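Local coordinates for protein protease (Helicobacter pylori, PDB 5EUF) that is a zinc-dependent protease of peptidase family M16, probably a virulence factor that cleaves human junctional adhesion molecule A and weakens the gastric epithelial barrier, at residues B[11-16]-B[208-213]; B[151-156]-B[238-243]. One frame throughout, in Å; residues are numbered along the deposited sequence.

Interaction 1: residues B[11-16]-B[208-213]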
loop_
_atom_site.group_PDB
_atom_site.type_symbol
_atom_site.label_atom_id
_atom_site.label_comp_id
_atom_site.label_asym_id
_atom_site.label_seq_id
_atom_site.Cartn_x
_atom_site.Cartn_y
_atom_site.Cartn_z
ATOM N N VAL B 11 -24.759 -19.540 -22.198
ATOM C CA VAL B 11 -24.094 -19.784 -23.469
ATOM C C VAL B 11 -22.810 -18.965 -23.543
ATOM O O VAL B 11 -22.818 -17.760 -23.284
ATOM C CB VAL B 11 -25.004 -19.434 -24.670
ATOM C CG1 VAL B 11 -24.186 -19.281 -25.944
ATOM C CG2 VAL B 11 -26.087 -20.488 -24.850
ATOM N N THR B 12 -21.706 -19.625 -23.876
ATOM C CA THR B 12 -20.438 -18.935 -24.076
ATOM C C THR B 12 -20.183 -18.735 -25.564
ATOM O O THR B 12 -20.298 -19.672 -26.353
ATOM C CB THR B 12 -19.264 -19.703 -23.450
ATOM O OG1 THR B 12 -19.476 -19.836 -22.038
ATOM C CG2 THR B 12 -17.954 -18.966 -23.694
ATOM N N LEU B 13 -19.842 -17.507 -25.941
ATOM C CA LEU B 13 -19.619 -17.161 -27.341
ATOM C C LEU B 13 -18.197 -17.502 -27.772
ATOM O O LEU B 13 -17.370 -17.904 -26.951
ATOM C CB LEU B 13 -19.908 -15.677 -27.573
ATOM C CG LEU B 13 -21.330 -15.291 -27.990
ATOM C CD1 LEU B 13 -22.387 -16.128 -27.279
ATOM C CD2 LEU B 13 -21.569 -13.808 -27.738
ATOM N N LYS B 14 -17.914 -17.337 -29.061
ATOM C CA LYS B 14 -16.624 -17.737 -29.619
ATOM C C LYS B 14 -15.485 -16.826 -29.170
ATOM O O LYS B 14 -14.314 -17.121 -29.409
ATOM C CB LYS B 14 -16.687 -17.769 -31.150
ATOM C CG LYS B 14 -16.796 -16.403 -31.813
ATOM C CD LYS B 14 -16.710 -16.529 -33.329
ATOM C CE LYS B 14 -16.669 -15.168 -34.004
ATOM N NZ LYS B 14 -16.529 -15.285 -35.484
ATOM N N ASN B 15 -15.832 -15.720 -28.523
ATOM C CA ASN B 15 -14.830 -14.790 -28.019
ATOM C C ASN B 15 -14.701 -14.864 -26.502
ATOM O O ASN B 15 -14.015 -14.047 -25.889
ATOM C CB ASN B 15 -15.165 -13.363 -28.451
ATOM C CG ASN B 15 -16.598 -12.987 -28.152
ATOM O OD1 ASN B 15 -17.282 -13.664 -27.387
ATOM N ND2 ASN B 15 -17.063 -11.901 -28.757
ATOM N N GLY B 16 -15.369 -15.846 -25.905
ATOM C CA GLY B 16 -15.283 -16.066 -24.473
ATOM C C GLY B 16 -16.314 -15.305 -23.660
ATOM O O GLY B 16 -16.358 -15.425 -22.436
ATOM N N LEU B 208 -29.836 -12.428 -30.106
ATOM C CA LEU B 208 -29.665 -10.981 -30.144
ATOM C C LEU B 208 -28.311 -10.579 -29.571
ATOM O O LEU B 208 -27.694 -9.619 -30.030
ATOM C CB LEU B 208 -30.795 -10.278 -29.390
ATOM C CG LEU B 208 -31.856 -9.609 -30.270
ATOM C CD1 LEU B 208 -32.452 -10.604 -31.254
ATOM C CD2 LEU B 208 -32.944 -8.974 -29.421
ATOM N N THR B 209 -27.852 -11.316 -28.567
ATOM C CA THR B 209 -26.528 -11.078 -28.010
ATOM C C THR B 209 -25.462 -11.543 -28.999
ATOM O O THR B 209 -24.459 -10.861 -29.209
ATOM C CB THR B 209 -26.343 -11.789 -26.663
ATOM O OG1 THR B 209 -27.224 -11.205 -25.696
ATOM C CG2 THR B 209 -24.914 -11.642 -26.178
ATOM N N LYS B 210 -25.694 -12.702 -29.612
ATOM C CA LYS B 210 -24.816 -13.199 -30.665
ATOM C C LYS B 210 -24.750 -12.203 -31.811
ATOM O O LYS B 210 -23.715 -12.048 -32.455
ATOM C CB LYS B 210 -25.293 -14.556 -31.186
ATOM C CG LYS B 210 -25.002 -15.730 -30.267
ATOM C CD LYS B 210 -25.431 -17.038 -30.915
ATOM C CE LYS B 210 -25.175 -18.225 -29.999
ATOM N NZ LYS B 210 -25.549 -19.517 -30.640
ATOM N N LYS B 211 -25.865 -11.527 -32.061
ATOM C CA LYS B 211 -25.932 -10.529 -33.119
ATOM C C LYS B 211 -24.961 -9.377 -32.866
ATOM O O LYS B 211 -24.272 -8.928 -33.779
ATOM C CB LYS B 211 -27.360 -9.994 -33.260
ATOM C CG LYS B 211 -27.484 -8.813 -34.210
ATOM C CD LYS B 211 -28.933 -8.434 -34.465
ATOM C CE LYS B 211 -29.034 -7.310 -35.488
ATOM N NZ LYS B 211 -30.448 -6.951 -35.805
ATOM N N HIS B 212 -24.890 -8.915 -31.623
ATOM C CA HIS B 212 -24.125 -7.710 -31.318
ATOM C C HIS B 212 -22.746 -7.972 -30.712
ATOM O O HIS B 212 -21.878 -7.101 -30.751
ATOM C CB HIS B 212 -24.928 -6.810 -30.376
ATOM C CG HIS B 212 -26.208 -6.309 -30.967
ATOM N ND1 HIS B 212 -27.408 -6.967 -30.807
ATOM C CD2 HIS B 212 -26.473 -5.220 -31.725
ATOM C CE1 HIS B 212 -28.360 -6.300 -31.435
ATOM N NE2 HIS B 212 -27.819 -5.237 -32.001
ATOM N N PHE B 213 -22.533 -9.162 -30.165
ATOM C CA PHE B 213 -21.322 -9.401 -29.389
ATOM C C PHE B 213 -20.400 -10.492 -29.938
ATOM O O PHE B 213 -19.209 -10.504 -29.631
ATOM C CB PHE B 213 -21.700 -9.736 -27.943
ATOM C CG PHE B 213 -22.357 -8.599 -27.211
ATOM C CD1 PHE B 213 -21.598 -7.694 -26.486
ATOM C CD2 PHE B 213 -23.730 -8.430 -27.253
ATOM C CE1 PHE B 213 -22.197 -6.644 -25.812
ATOM C CE2 PHE B 213 -24.336 -7.383 -26.580
ATOM C CZ PHE B 213 -23.566 -6.487 -25.859
#
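Asn15 makes the one hydrogen bond across this contact, from ND2 to the carbonyl O of Phe213 at 2.7 Å. The acceptor lies in the amide plane of Asn15. The bond is bent, with an N-H...O angle of 132°, and the donor is tilted from the plane of the Phe213 carbonyl. With CG between the backbone N and the carbonyl carbon (chi1 50°), the amide of Asn15 is turned toward Phe213. The same ND2 also donates to Leu216 O, and OD1 accepts from Leu17 N, so three bonds fix the rotation of this buried amide. Asn15 belongs to a type I turn from Leu13 to Gly16. This turn joins strands 9-12 and 18-23 as a beta hairpin at one side of the six-stranded mixed sheet. Helix 202-213 packs over the hairpin, with helix 102-113 beside it. The apolar contacts centre on the two branches of Leu13. CD2 meets CB of Phe213 at 4.1 Å and CG2 of Thr209 at 4.3 Å. CD1 lies 4.0 Å from Lys210 CG. The Lys210 chain is extended beyond CG and runs past Leu13 to the side of Val11, with CE 4.3 Å from Val11 CG1.

Interaction 2: residues B[151-156]-B[238-243]; sequences FNTAYV and RTAVVH
Thr153 and Arg238 lead a mostly buried contact between the end of helix 142-154 and strand 238-243, the outermost strand of its sheet within this chain. It combines van der Waals packing with a close polar approach and has no hydrogen bond across it. The side chains of Thr153 and Arg238 run past each other in opposite directions. Thr153 CG2 stands anti to the backbone N and meets Arg238 CB at 3.8 Å. The hydroxyl OG1 lies 3.6 Å from Ala240 CB, while its hydrogen bond is with Arg149 O, within the helix. The Arg238 chain is extended from CG to NE. This carries the guanidinium along the helix end, and CD passes 3.4 Å from Thr153 O. NH1 comes 2.7 Å from Ala154 O, but the angle is too poor for a hydrogen bond; Lys257 NZ bonds to that oxygen instead. Val156 CG2 approaches the guanidinium obliquely, 3.4 Å from NH1. Strand 238-243 pairs in parallel with strand 412-418. Its residues Arg238 to Ala240 also pair antiparallel with a strand of the second subunit, and Thr239 OG1 hydrogen-bonds Thr239 OG1 of that subunit. This is an edge-to-edge beta interface, in which one sheet continues through the dimer.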
loop_
_atom_site.group_PDB
_atom_site.type_symbol
_atom_site.label_atom_id
_atom_site.label_comp_id
_atom_site.label_asym_id
_atom_site.label_seq_id
_atom_site.Cartn_x
_atom_site.Cartn_y
_atom_site.Cartn_z
ATOM N N PHE B 151 -9.825 0.605 5.322
ATOM C CA PHE B 151 -9.218 -0.379 4.438
ATOM C C PHE B 151 -7.712 -0.162 4.306
ATOM O O PHE B 151 -6.965 -1.109 4.061
ATOM C CB PHE B 151 -9.895 -0.354 3.066
ATOM C CG PHE B 151 -11.213 -1.073 3.035
ATOM C CD1 PHE B 151 -11.263 -2.450 2.883
ATOM C CD2 PHE B 151 -12.405 -0.378 3.168
ATOM C CE1 PHE B 151 -12.477 -3.119 2.858
ATOM C CE2 PHE B 151 -13.624 -1.042 3.145
ATOM C CZ PHE B 151 -13.658 -2.412 2.990
ATOM N N ASN B 152 -7.268 1.079 4.481
ATOM C CA ASN B 152 -5.838 1.369 4.553
ATOM C C ASN B 152 -5.188 0.642 5.724
ATOM O O ASN B 152 -4.035 0.211 5.643
ATOM C CB ASN B 152 -5.586 2.874 4.689
ATOM C CG ASN B 152 -5.995 3.652 3.459
ATOM O OD1 ASN B 152 -6.256 4.855 3.532
ATOM N ND2 ASN B 152 -6.054 2.974 2.318
ATOM N N THR B 153 -5.939 0.513 6.813
ATOM C CA THR B 153 -5.427 -0.083 8.040
ATOM C C THR B 153 -5.573 -1.602 8.036
ATOM O O THR B 153 -4.626 -2.325 8.352
ATOM C CB THR B 153 -6.149 0.487 9.279
ATOM O OG1 THR B 153 -6.189 1.916 9.196
ATOM C CG2 THR B 153 -5.436 0.075 10.558
ATOM N N ALA B 154 -6.762 -2.074 7.674
ATOM C CA ALA B 154 -7.084 -3.497 7.722
ATOM C C ALA B 154 -6.247 -4.310 6.740
ATOM O O ALA B 154 -5.844 -5.434 7.041
ATOM C CB ALA B 154 -8.567 -3.706 7.450
ATOM N N TYR B 155 -6.005 -3.740 5.564
ATOM C CA TYR B 155 -5.192 -4.391 4.541
ATOM C C TYR B 155 -3.908 -3.607 4.303
ATOM O O TYR B 155 -3.909 -2.375 4.299
ATOM C CB TYR B 155 -5.966 -4.529 3.230
ATOM C CG TYR B 155 -7.189 -5.419 3.297
ATOM C CD1 TYR B 155 -7.090 -6.791 3.088
ATOM C CD2 TYR B 155 -8.448 -4.885 3.544
ATOM C CE1 TYR B 155 -8.203 -7.608 3.133
ATOM C CE2 TYR B 155 -9.571 -5.695 3.591
ATOM C CZ TYR B 155 -9.441 -7.054 3.384
ATOM O OH TYR B 155 -10.555 -7.862 3.431
ATOM N N VAL B 156 -2.813 -4.325 4.093
ATOM C CA VAL B 156 -1.504 -3.700 3.956
ATOM C C VAL B 156 -0.924 -3.936 2.565
ATOM O O VAL B 156 -0.246 -3.076 2.002
ATOM C CB VAL B 156 -0.528 -4.239 5.021
ATOM C CG1 VAL B 156 0.852 -3.630 4.851
ATOM C CG2 VAL B 156 -1.067 -3.961 6.415
ATOM N N ARG B 238 -5.078 -3.980 14.732
ATOM C CA ARG B 238 -4.580 -2.788 14.050
ATOM C C ARG B 238 -5.507 -1.609 14.313
ATOM O O ARG B 238 -6.719 -1.719 14.141
ATOM C CB ARG B 238 -4.450 -3.039 12.545
ATOM C CG ARG B 238 -3.566 -4.226 12.192
ATOM C CD ARG B 238 -3.580 -4.529 10.701
ATOM N NE ARG B 238 -2.829 -5.746 10.401
ATOM C CZ ARG B 238 -2.743 -6.298 9.195
ATOM N NH1 ARG B 238 -3.361 -5.744 8.161
ATOM N NH2 ARG B 238 -2.038 -7.408 9.021
ATOM N N THR B 239 -4.944 -0.486 14.750
ATOM C CA THR B 239 -5.747 0.710 14.999
ATOM C C THR B 239 -5.192 1.948 14.302
ATOM O O THR B 239 -4.016 2.006 13.931
ATOM C CB THR B 239 -5.862 1.033 16.505
ATOM O OG1 THR B 239 -4.612 1.542 16.986
ATOM C CG2 THR B 239 -6.263 -0.199 17.300
ATOM N N ALA B 240 -6.060 2.939 14.143
ATOM C CA ALA B 240 -5.703 4.211 13.539
ATOM C C ALA B 240 -6.714 5.273 13.952
ATOM O O ALA B 240 -7.921 5.043 13.909
ATOM C CB ALA B 240 -5.644 4.086 12.029
ATOM N N VAL B 241 -6.220 6.432 14.366
ATOM C CA VAL B 241 -7.096 7.540 14.711
ATOM C C VAL B 241 -7.056 8.585 13.608
ATOM O O VAL B 241 -5.982 8.962 13.142
ATOM C CB VAL B 241 -6.701 8.182 16.054
ATOM C CG1 VAL B 241 -7.495 9.457 16.290
ATOM C CG2 VAL B 241 -6.912 7.196 17.192
ATOM N N VAL B 242 -8.227 9.040 13.175
ATOM C CA VAL B 242 -8.294 10.058 12.136
ATOM C C VAL B 242 -8.940 11.345 12.644
ATOM O O VAL B 242 -10.147 11.398 12.874
ATOM C CB VAL B 242 -9.069 9.554 10.908
ATOM C CG1 VAL B 242 -9.207 10.665 9.878
ATOM C CG2 VAL B 242 -8.371 8.346 10.307
ATOM N N HIS B 243 -8.122 12.375 12.824
ATOM C CA HIS B 243 -8.622 13.693 13.189
ATOM C C HIS B 243 -8.951 14.496 11.934
ATOM O O HIS B 243 -8.082 14.738 11.096
ATOM C CB HIS B 243 -7.606 14.447 14.049
ATOM C CG HIS B 243 -7.543 13.973 15.467
ATOM N ND1 HIS B 243 -8.424 14.405 16.435
ATOM C CD2 HIS B 243 -6.701 13.108 16.083
ATOM C CE1 HIS B 243 -8.130 13.825 17.585
ATOM N NE2 HIS B 243 -7.090 13.032 17.399
#

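In the fold
Interactions 1 and 2 lie on opposite sides of the chain's centre. Their centres are 44 Å apart and their nearest atoms about 28 Å apart, so they do not touch. Each involves an outermost strand, counted within this chain, of a different sheet: 9-12 in the six-stranded sheet and 238-243 in the five-stranded one. Their segments alternate along the chain, and strand 238-243 is the next helix or strand after helix 202-213. Both lie away from the annotated zinc site, where His53 and Glu133 bind the metal. Only interaction 2 reaches the second subunit. In interaction 2, the side chain of Tyr155 is about 14 Å from a bound zinc ion.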